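Local coordinates for protein transketolase (Campylobacter jejuni, PDB 3L84) that belongs to the transketolase family of thiamine diphosphate-binding proteins, combining a thiamine diphosphate-binding and a pyrimidine-binding domain with a C-terminal domain in a two-chain assembly, at residues A517-E522 and E574-G579; A526-L531 and F552-V557; G579-V584 and F595-Y600. All coordinates share one frame; numbering follows the deposited sequence.

How the contacts relate
All three contacts lie in the C-terminal domain, on the same side of the chain's centre, and together span its mixed five-stranded sheet, ordered 518-521, 554-558, 528-532, 580-584, 598-600. Contact 1 sets the end of helix 570-576 against the antiparallel edge strand, with its centre about 7 Å from that of contact 2, the parallel pair in the middle. Contact 3 closes the other edge, its centre about 10 Å from that of contact 2 and 12 Å from that of contact 1. Along the chain, contact 2 is nested inside the loop closed by contact 1, and contact 3 follows, sharing Gly579. Backbone bonds between strands 528-532 and 580-584 join the two parallel pairs into one sheet.

Contact 1. Residues A517-E522 and E574-G579; sequences AYLLKE and ERLLKG
Arg575 reaches from the last turn of helix 570-576 to grip Glu522, and its side chain can be followed outward from CB. With CG trans to the backbone N, the chain leaves the helix and runs extended as far as NE. Its second methylene, CG, rests 4.3 Å from Leu519 CD1 and already comes within 3.7 Å of Glu522 OE2. CD continues past the same oxygen, and then the polar end takes over. NE donates to Glu522 OE2 at 2.9 Å, somewhat tilted from the guanidinium plane. NH2 donates to Glu522 OE1, also at 2.9 Å, along a nearly straight N-H...O line of 179°. Each oxygen offers its syn lone pair, and the two planes stand only 23° apart, so this side-on, two-nitrogen salt bridge fixes the rotation of both groups. Glutamate suits the place because its extended chain, nearly perpendicular to the arginine, presents both oxygens together. Phe510 adds a cation-pi contact to the guanidinium.

The helix end is thereby tied to the residue following the antiparallel edge strand of the C-terminal domain's sheet, a strand broken by a classic beta bulge where Leu520 and Lys521 both face Val556. One water bridges the two segments, donating to Glu522 OE2 at 2.7 Å and to the carbonyl oxygen Arg575 O at 2.7 Å.

Beneath the charged pair the contact is apolar, and here the helix packs on the strand itself. Leu519 and Leu576 run antiparallel to each other, flank against flank, Leu519 CG lying 3.9 Å from Leu576 CG. One methyl of Leu576, CD2, comes within 3.6 Å of Ala517 O and also touches Ala517 CB, where the small alanine admits the leucine branch close to the backbone. Ala517 O is itself hydrogen-bonded by the Tyr572 hydroxyl.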
loop_
_atom_site.group_PDB
_atom_site.type_symbol
_atom_site.label_atom_id
_atom_site.label_comp_id
_atom_site.label_asym_id
_atom_site.label_seq_id
_atom_site.Cartn_x
_atom_site.Cartn_y
_atom_site.Cartn_z
ATOM N N ALA A 517 -10.122 15.203 -22.667
ATOM C CA ALA A 517 -9.682 14.707 -23.973
ATOM C C ALA A 517 -9.988 15.776 -24.988
ATOM O O ALA A 517 -10.961 16.532 -24.809
ATOM C CB ALA A 517 -10.396 13.398 -24.347
ATOM N N TYR A 518 -9.191 15.866 -26.056
ATOM C CA TYR A 518 -9.421 16.865 -27.106
ATOM C C TYR A 518 -8.875 16.331 -28.423
ATOM O O TYR A 518 -8.107 15.352 -28.441
ATOM C CB TYR A 518 -8.780 18.213 -26.719
ATOM C CG TYR A 518 -7.284 18.196 -26.624
ATOM C CD1 TYR A 518 -6.514 18.619 -27.684
ATOM C CD2 TYR A 518 -6.626 17.791 -25.471
ATOM C CE1 TYR A 518 -5.126 18.593 -27.627
ATOM C CE2 TYR A 518 -5.263 17.773 -25.415
ATOM C CZ TYR A 518 -4.504 18.204 -26.475
ATOM O OH TYR A 518 -3.132 18.220 -26.452
ATOM N N LEU A 519 -9.257 16.982 -29.514
ATOM C CA LEU A 519 -8.802 16.544 -30.839
ATOM C C LEU A 519 -7.459 17.167 -31.230
ATOM O O LEU A 519 -7.309 18.382 -31.179
ATOM C CB LEU A 519 -9.848 16.891 -31.914
ATOM C CG LEU A 519 -11.072 15.988 -31.995
ATOM C CD1 LEU A 519 -12.143 16.635 -32.833
ATOM C CD2 LEU A 519 -10.680 14.619 -32.577
ATOM N N LEU A 520 -6.505 16.326 -31.632
ATOM C CA LEU A 520 -5.239 16.739 -32.268
ATOM C C LEU A 520 -5.348 16.676 -33.784
ATOM O O LEU A 520 -4.590 17.338 -34.493
ATOM C CB LEU A 520 -4.068 15.813 -31.859
ATOM C CG LEU A 520 -3.629 15.992 -30.448
ATOM C CD1 LEU A 520 -2.654 14.896 -30.087
ATOM C CD2 LEU A 520 -2.981 17.361 -30.259
ATOM N N LYS A 521 -6.237 15.823 -34.288
ATOM C CA LYS A 521 -6.419 15.640 -35.732
ATOM C C LYS A 521 -7.863 15.316 -35.931
ATOM O O LYS A 521 -8.421 14.493 -35.193
ATOM C CB LYS A 521 -5.524 14.510 -36.266
ATOM C CG LYS A 521 -5.620 14.243 -37.749
ATOM C CD LYS A 521 -4.656 13.118 -38.101
ATOM C CE LYS A 521 -4.754 12.646 -39.524
ATOM N NZ LYS A 521 -3.487 11.920 -39.850
ATOM N N GLU A 522 -8.493 15.985 -36.889
ATOM C CA GLU A 522 -9.912 15.785 -37.173
ATOM C C GLU A 522 -10.090 15.667 -38.658
ATOM O O GLU A 522 -9.627 16.524 -39.401
ATOM C CB GLU A 522 -10.754 16.940 -36.641
ATOM C CG GLU A 522 -12.289 16.750 -36.742
ATOM C CD GLU A 522 -13.110 17.806 -36.037
ATOM O OE1 GLU A 522 -12.649 18.958 -35.915
ATOM O OE2 GLU A 522 -14.246 17.498 -35.631
ATOM N N GLU A 574 -19.224 13.271 -28.574
ATOM C CA GLU A 574 -19.608 12.772 -29.893
ATOM C C GLU A 574 -18.816 13.411 -31.017
ATOM O O GLU A 574 -18.602 12.775 -32.067
ATOM C CB GLU A 574 -21.113 12.975 -30.134
ATOM C CG GLU A 574 -21.934 12.044 -29.303
ATOM C CD GLU A 574 -23.426 12.189 -29.500
ATOM O OE1 GLU A 574 -23.868 13.159 -30.163
ATOM O OE2 GLU A 574 -24.153 11.323 -28.963
ATOM N N ARG A 575 -18.405 14.661 -30.851
ATOM C CA ARG A 575 -17.532 15.266 -31.835
ATOM C C ARG A 575 -16.179 14.564 -31.867
ATOM O O ARG A 575 -15.625 14.330 -32.937
ATOM C CB ARG A 575 -17.336 16.743 -31.584
ATOM C CG ARG A 575 -16.427 17.344 -32.629
ATOM C CD ARG A 575 -16.690 18.784 -32.915
ATOM N NE ARG A 575 -15.644 19.282 -33.790
ATOM C CZ ARG A 575 -15.456 20.561 -34.058
ATOM N NH1 ARG A 575 -16.269 21.474 -33.537
ATOM N NH2 ARG A 575 -14.435 20.923 -34.828
ATOM N N LEU A 576 -15.629 14.246 -30.694
ATOM C CA LEU A 576 -14.335 13.574 -30.645
ATOM C C LEU A 576 -14.362 12.149 -31.178
ATOM O O LEU A 576 -13.452 11.734 -31.926
ATOM C CB LEU A 576 -13.793 13.525 -29.221
ATOM C CG LEU A 576 -12.965 14.740 -28.784
ATOM C CD1 LEU A 576 -13.666 16.091 -29.010
ATOM C CD2 LEU A 576 -12.551 14.567 -27.330
ATOM N N LEU A 577 -15.372 11.390 -30.760
ATOM C CA LEU A 577 -15.368 9.943 -30.877
ATOM C C LEU A 577 -16.135 9.490 -32.112
ATOM O O LEU A 577 -17.311 9.086 -32.042
ATOM C CB LEU A 577 -15.918 9.307 -29.588
ATOM C CG LEU A 577 -15.174 9.704 -28.281
ATOM C CD1 LEU A 577 -15.908 9.141 -27.051
ATOM C CD2 LEU A 577 -13.710 9.273 -28.314
ATOM N N LYS A 578 -15.435 9.502 -33.228
ATOM C CA LYS A 578 -16.036 9.187 -34.516
ATOM C C LYS A 578 -15.636 7.806 -35.021
ATOM O O LYS A 578 -14.507 7.358 -34.814
ATOM C CB LYS A 578 -15.581 10.209 -35.546
ATOM C CG LYS A 578 -16.078 11.613 -35.298
ATOM C CD LYS A 578 -17.566 11.712 -35.362
ATOM C CE LYS A 578 -18.021 13.167 -35.349
ATOM N NZ LYS A 578 -19.470 13.199 -35.298
ATOM N N GLY A 579 -16.556 7.128 -35.686
ATOM C CA GLY A 579 -16.255 5.842 -36.299
ATOM C C GLY A 579 -15.927 4.798 -35.266
ATOM O O GLY A 579 -16.511 4.791 -34.169
HETATM O O HOH W 1 -14.961 14.946 -35.503
#

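Contact 2. Residues A526-L531 and F552-V557; sequences AKFTLL and FACNVV
Ala526 packs on Ala553 where both chains enter neighbouring strands, 528-532 and 554-558, the parallel strands of a beta-alpha-beta unit whose crossover is helix 537-549. The methyl of Ala526 packs 3.7 Å from Asn555 OD1, an oxygen whose hydrogen bond comes from the backbone N of Ser523. Next, Lys527 N donates to Ala553 O at 2.8 Å from above the carbonyl plane, while its aliphatic chain bends off with the ammonium group leading away from the neighbour. Phe528 N adds only a weak bond to that same oxygen.

The Phe528 and Phe552 side chains extend together, their ring planes inclined at 48° and Phe528 CE2 3.7 Å from Phe552 CD1. Two flat, apolar rings suit this end of the pair, where Cys554 SG lies at the edge of the Phe528 ring. Asn555 N closes the first regular bond of the pair on Phe528 O.

Thr529 turns to the other face, towards Asn555. Its CG2, trans to the backbone N, meets Val557 CG2 at 3.6 Å, while OG1 is hydrogen-bonded with Lys578 O, so that the branched residue serves both a methyl and a carbonyl. Asn555 ND2 is satisfied by Leu576 O. Leu530 returns to the face of Phe528, and its CD1 settles 4.0 Å from Cys554 SG under the cover of Cys540 and Ile629. Its backbone is gripped twice, N by Asn555 O and O by Val557 N. Leu531 finishes the pair, its CD1 4.0 Å from Val557 CG1.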
loop_
_atom_site.group_PDB
_atom_site.type_symbol
_atom_site.label_atom_id
_atom_site.label_comp_id
_atom_site.label_asym_id
_atom_site.label_seq_id
_atom_site.Cartn_x
_atom_site.Cartn_y
_atom_site.Cartn_z
ATOM N N ALA A 526 -14.637 10.563 -40.498
ATOM C CA ALA A 526 -13.627 9.699 -39.937
ATOM C C ALA A 526 -14.169 8.301 -39.785
ATOM O O ALA A 526 -15.273 8.113 -39.285
ATOM C CB ALA A 526 -13.161 10.241 -38.567
ATOM N N LYS A 527 -13.369 7.334 -40.212
ATOM C CA LYS A 527 -13.658 5.940 -40.070
ATOM C C LYS A 527 -13.126 5.392 -38.750
ATOM O O LYS A 527 -13.679 4.417 -38.228
ATOM C CB LYS A 527 -13.004 5.163 -41.220
ATOM C CG LYS A 527 -13.472 5.562 -42.630
ATOM C CD LYS A 527 -14.965 5.305 -42.803
ATOM C CE LYS A 527 -15.414 5.479 -44.254
ATOM N NZ LYS A 527 -16.761 4.867 -44.475
ATOM N N PHE A 528 -12.044 5.993 -38.256
ATOM C CA PHE A 528 -11.404 5.550 -37.009
ATOM C C PHE A 528 -11.085 6.752 -36.166
ATOM O O PHE A 528 -10.763 7.807 -36.715
ATOM C CB PHE A 528 -10.077 4.845 -37.268
ATOM C CG PHE A 528 -10.197 3.620 -38.100
ATOM C CD1 PHE A 528 -10.867 2.504 -37.626
ATOM C CD2 PHE A 528 -9.622 3.568 -39.360
ATOM C CE1 PHE A 528 -10.976 1.379 -38.407
ATOM C CE2 PHE A 528 -9.739 2.438 -40.150
ATOM C CZ PHE A 528 -10.415 1.349 -39.659
ATOM N N THR A 529 -11.142 6.593 -34.841
ATOM C CA THR A 529 -10.603 7.561 -33.903
ATOM C C THR A 529 -9.583 6.847 -33.056
ATOM O O THR A 529 -9.910 5.810 -32.475
ATOM C CB THR A 529 -11.695 8.219 -33.029
ATOM O OG1 THR A 529 -12.610 8.938 -33.873
ATOM C CG2 THR A 529 -11.095 9.182 -32.014
ATOM N N LEU A 530 -8.357 7.368 -33.002
ATOM C CA LEU A 530 -7.297 6.806 -32.151
ATOM C C LEU A 530 -7.192 7.702 -30.943
ATOM O O LEU A 530 -6.970 8.911 -31.104
ATOM C CB LEU A 530 -5.977 6.761 -32.916
ATOM C CG LEU A 530 -5.912 5.789 -34.122
ATOM C CD1 LEU A 530 -6.681 6.208 -35.358
ATOM C CD2 LEU A 530 -4.444 5.606 -34.488
ATOM N N LEU A 531 -7.417 7.147 -29.780
ATOM C CA LEU A 531 -7.449 7.853 -28.507
ATOM C C LEU A 531 -6.280 7.359 -27.665
ATOM O O LEU A 531 -6.142 6.132 -27.486
ATOM C CB LEU A 531 -8.785 7.573 -27.797
ATOM C CG LEU A 531 -8.992 8.235 -26.455
ATOM C CD1 LEU A 531 -10.461 8.557 -26.208
ATOM C CD2 LEU A 531 -8.432 7.386 -25.356
ATOM N N PHE A 552 -7.834 5.782 -45.223
ATOM C CA PHE A 552 -8.779 5.812 -44.099
ATOM C C PHE A 552 -8.718 7.123 -43.328
ATOM O O PHE A 552 -7.696 7.415 -42.707
ATOM C CB PHE A 552 -8.505 4.666 -43.136
ATOM C CG PHE A 552 -8.519 3.299 -43.793
ATOM C CD1 PHE A 552 -9.691 2.565 -43.869
ATOM C CD2 PHE A 552 -7.350 2.752 -44.302
ATOM C CE1 PHE A 552 -9.706 1.306 -44.481
ATOM C CE2 PHE A 552 -7.359 1.487 -44.929
ATOM C CZ PHE A 552 -8.537 0.782 -45.002
ATOM N N ALA A 553 -9.825 7.855 -43.311
ATOM C CA ALA A 553 -9.920 9.109 -42.555
ATOM C C ALA A 553 -9.905 8.831 -41.053
ATOM O O ALA A 553 -10.635 7.950 -40.598
ATOM C CB ALA A 553 -11.195 9.862 -42.945
ATOM N N CYS A 554 -9.098 9.585 -40.305
ATOM C CA CYS A 554 -8.937 9.373 -38.871
ATOM C C CYS A 554 -9.025 10.639 -38.034
ATOM O O CYS A 554 -8.598 11.723 -38.468
ATOM C CB CYS A 554 -7.562 8.811 -38.580
ATOM S SG CYS A 554 -7.249 7.220 -39.219
ATOM N N ASN A 555 -9.647 10.509 -36.869
ATOM C CA ASN A 555 -9.457 11.445 -35.760
ATOM C C ASN A 555 -8.349 10.937 -34.854
ATOM O O ASN A 555 -8.166 9.739 -34.721
ATOM C CB ASN A 555 -10.746 11.604 -34.926
ATOM C CG ASN A 555 -11.795 12.489 -35.579
ATOM O OD1 ASN A 555 -11.625 13.008 -36.700
ATOM N ND2 ASN A 555 -12.889 12.709 -34.836
ATOM N N VAL A 556 -7.637 11.855 -34.193
ATOM C CA VAL A 556 -6.715 11.505 -33.121
ATOM C C VAL A 556 -7.069 12.380 -31.928
ATOM O O VAL A 556 -7.141 13.609 -32.040
ATOM C CB VAL A 556 -5.248 11.715 -33.502
ATOM C CG1 VAL A 556 -4.348 11.359 -32.326
ATOM C CG2 VAL A 556 -4.862 10.866 -34.743
ATOM N N VAL A 557 -7.298 11.713 -30.817
ATOM C CA VAL A 557 -7.654 12.313 -29.558
ATOM C C VAL A 557 -6.559 12.094 -28.542
ATOM O O VAL A 557 -6.109 10.956 -28.342
ATOM C CB VAL A 557 -8.962 11.673 -29.030
ATOM C CG1 VAL A 557 -9.255 12.108 -27.564
ATOM C CG2 VAL A 557 -10.161 11.994 -29.938
#

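Contact 3. Residues G579-V584 and F595-Y600; sequences GEVIGV and FCHKVY
Cys596, just ahead of strand 598-600, fits its sulfur into the hollow at Gly583 of the parallel neighbour 580-584; strand 598-600 forms an edge of the C-terminal domain's sheet and is joined to that neighbour by a connection without helix. The sulfur SG sits 3.5 Å from Gly583 CA, in the room left by glycine's missing side chain. Val581 also packs on it, its CG1, trans to the backbone N, touching SG at 3.8 Å and fitting into the notch beside Phe595 O at 3.6 Å.

The other branch of Val581, CG2, and its CB meet His597, which crosses it at about a right angle. With CG trans to the carbonyl carbon (chi1 -59°), His597 brings the imidazole back to the first strand, edge toward Val581 N, with CD2 3.7 Å from Val581 CB. A bulky beta-branched valine thus fits between a sulfur and a ring. The same residue's carbonyl holds the pair together, Val581 O accepting from both His597 N and Lys598 N.

Further along, Gly583 N donates to Lys598 O and Tyr600 N donates to Gly583 O. Tyr600 CB leans against Val584 CG2 at 4.3 Å, while its ring leads away to an edge-to-face meeting with Phe628 and its hydroxyl to a hydrogen bond with Gly619 O. Lys598 shares the face of Tyr600, and its long chain and that of Glu580 end with opposite charges beyond salt-bridge range. One water spans them, donating to Glu580 OE2 at 2.6 Å and accepting from Lys598 NZ at 2.8 Å.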
loop_
_atom_site.group_PDB
_atom_site.type_symbol
_atom_site.label_atom_id
_atom_site.label_comp_id
_atom_site.label_asym_id
_atom_site.label_seq_id
_atom_site.Cartn_x
_atom_site.Cartn_y
_atom_site.Cartn_z
ATOM N N GLY A 579 -16.556 7.128 -35.686
ATOM C CA GLY A 579 -16.255 5.842 -36.299
ATOM C C GLY A 579 -15.927 4.798 -35.266
ATOM O O GLY A 579 -16.511 4.791 -34.169
ATOM N N GLU A 580 -15.003 3.907 -35.605
ATOM C CA GLU A 580 -14.566 2.889 -34.660
ATOM C C GLU A 580 -13.431 3.492 -33.842
ATOM O O GLU A 580 -12.431 4.009 -34.377
ATOM C CB GLU A 580 -14.108 1.668 -35.427
ATOM C CG GLU A 580 -13.835 0.450 -34.566
ATOM C CD GLU A 580 -13.799 -0.823 -35.399
ATOM O OE1 GLU A 580 -14.681 -1.703 -35.213
ATOM O OE2 GLU A 580 -12.944 -0.917 -36.308
ATOM N N VAL A 581 -13.593 3.478 -32.522
ATOM C CA VAL A 581 -12.689 4.173 -31.580
ATOM C C VAL A 581 -11.764 3.152 -30.962
ATOM O O VAL A 581 -12.239 2.175 -30.370
ATOM C CB VAL A 581 -13.490 4.890 -30.496
ATOM C CG1 VAL A 581 -12.545 5.653 -29.548
ATOM C CG2 VAL A 581 -14.545 5.866 -31.116
ATOM N N ILE A 582 -10.464 3.382 -31.107
ATOM C CA ILE A 582 -9.428 2.504 -30.590
ATOM C C ILE A 582 -8.629 3.288 -29.547
ATOM O O ILE A 582 -8.010 4.312 -29.863
ATOM C CB ILE A 582 -8.500 1.966 -31.669
ATOM C CG1 ILE A 582 -9.289 1.247 -32.788
ATOM C CG2 ILE A 582 -7.438 1.035 -31.056
ATOM C CD1 ILE A 582 -9.632 2.095 -33.982
ATOM N N GLY A 583 -8.648 2.792 -28.318
ATOM C CA GLY A 583 -7.851 3.353 -27.228
ATOM C C GLY A 583 -6.483 2.711 -27.173
ATOM O O GLY A 583 -6.378 1.483 -27.363
ATOM N N VAL A 584 -5.427 3.492 -26.993
ATOM C CA VAL A 584 -4.071 3.012 -27.016
ATOM C C VAL A 584 -3.303 3.565 -25.806
ATOM O O VAL A 584 -3.118 4.773 -25.659
ATOM C CB VAL A 584 -3.371 3.471 -28.312
ATOM C CG1 VAL A 584 -1.963 2.906 -28.360
ATOM C CG2 VAL A 584 -4.198 3.089 -29.580
ATOM N N PHE A 595 -15.183 4.605 -23.487
ATOM C CA PHE A 595 -15.142 5.505 -24.635
ATOM C C PHE A 595 -14.742 4.845 -25.925
ATOM O O PHE A 595 -14.993 5.423 -26.985
ATOM C CB PHE A 595 -14.185 6.674 -24.358
ATOM C CG PHE A 595 -14.557 7.472 -23.176
ATOM C CD1 PHE A 595 -15.721 8.202 -23.197
ATOM C CD2 PHE A 595 -13.742 7.522 -22.060
ATOM C CE1 PHE A 595 -16.104 8.948 -22.098
ATOM C CE2 PHE A 595 -14.128 8.290 -20.952
ATOM C CZ PHE A 595 -15.312 8.983 -21.005
ATOM N N CYS A 596 -14.170 3.650 -25.880
ATOM C CA CYS A 596 -13.542 2.997 -27.025
ATOM C C CYS A 596 -14.214 1.685 -27.367
ATOM O O CYS A 596 -14.694 0.955 -26.492
ATOM C CB CYS A 596 -12.084 2.703 -26.737
ATOM S SG CYS A 596 -11.119 4.183 -26.320
ATOM N N HIS A 597 -14.255 1.350 -28.658
ATOM C CA HIS A 597 -14.719 0.049 -29.112
ATOM C C HIS A 597 -13.675 -1.015 -28.886
ATOM O O HIS A 597 -14.022 -2.178 -28.593
ATOM C CB HIS A 597 -15.081 0.079 -30.590
ATOM C CG HIS A 597 -16.143 1.068 -30.914
ATOM N ND1 HIS A 597 -17.489 0.809 -30.791
ATOM C CD2 HIS A 597 -16.040 2.333 -31.370
ATOM C CE1 HIS A 597 -18.171 1.885 -31.159
ATOM N NE2 HIS A 597 -17.314 2.823 -31.523
ATOM N N LYS A 598 -12.425 -0.643 -29.075
ATOM C CA LYS A 598 -11.306 -1.555 -28.937
ATOM C C LYS A 598 -10.242 -0.891 -28.077
ATOM O O LYS A 598 -10.102 0.320 -28.131
ATOM C CB LYS A 598 -10.676 -1.903 -30.292
ATOM C CG LYS A 598 -11.599 -2.615 -31.280
ATOM C CD LYS A 598 -10.859 -2.955 -32.560
ATOM C CE LYS A 598 -11.775 -3.671 -33.489
ATOM N NZ LYS A 598 -10.992 -4.038 -34.736
ATOM N N VAL A 599 -9.473 -1.681 -27.334
ATOM C CA VAL A 599 -8.400 -1.183 -26.511
ATOM C C VAL A 599 -7.133 -1.964 -26.805
ATOM O O VAL A 599 -7.150 -3.191 -26.752
ATOM C CB VAL A 599 -8.758 -1.263 -25.022
ATOM C CG1 VAL A 599 -7.589 -0.869 -24.127
ATOM C CG2 VAL A 599 -9.996 -0.420 -24.717
ATOM N N TYR A 600 -6.070 -1.228 -27.127
ATOM C CA TYR A 600 -4.757 -1.726 -27.448
ATOM C C TYR A 600 -3.832 -1.337 -26.309
ATOM O O TYR A 600 -3.321 -0.236 -26.255
ATOM C CB TYR A 600 -4.283 -1.104 -28.760
ATOM C CG TYR A 600 -3.101 -1.760 -29.432
ATOM C CD1 TYR A 600 -3.269 -2.857 -30.241
ATOM C CD2 TYR A 600 -1.819 -1.273 -29.265
ATOM C CE1 TYR A 600 -2.213 -3.441 -30.889
ATOM C CE2 TYR A 600 -0.763 -1.857 -29.914
ATOM C CZ TYR A 600 -0.974 -2.937 -30.726
ATOM O OH TYR A 600 0.055 -3.568 -31.407
HETATM O O HOH W 2 -10.491 -1.480 -35.742
HETATM O O HOH W 3 -13.426 -4.787 -36.017
#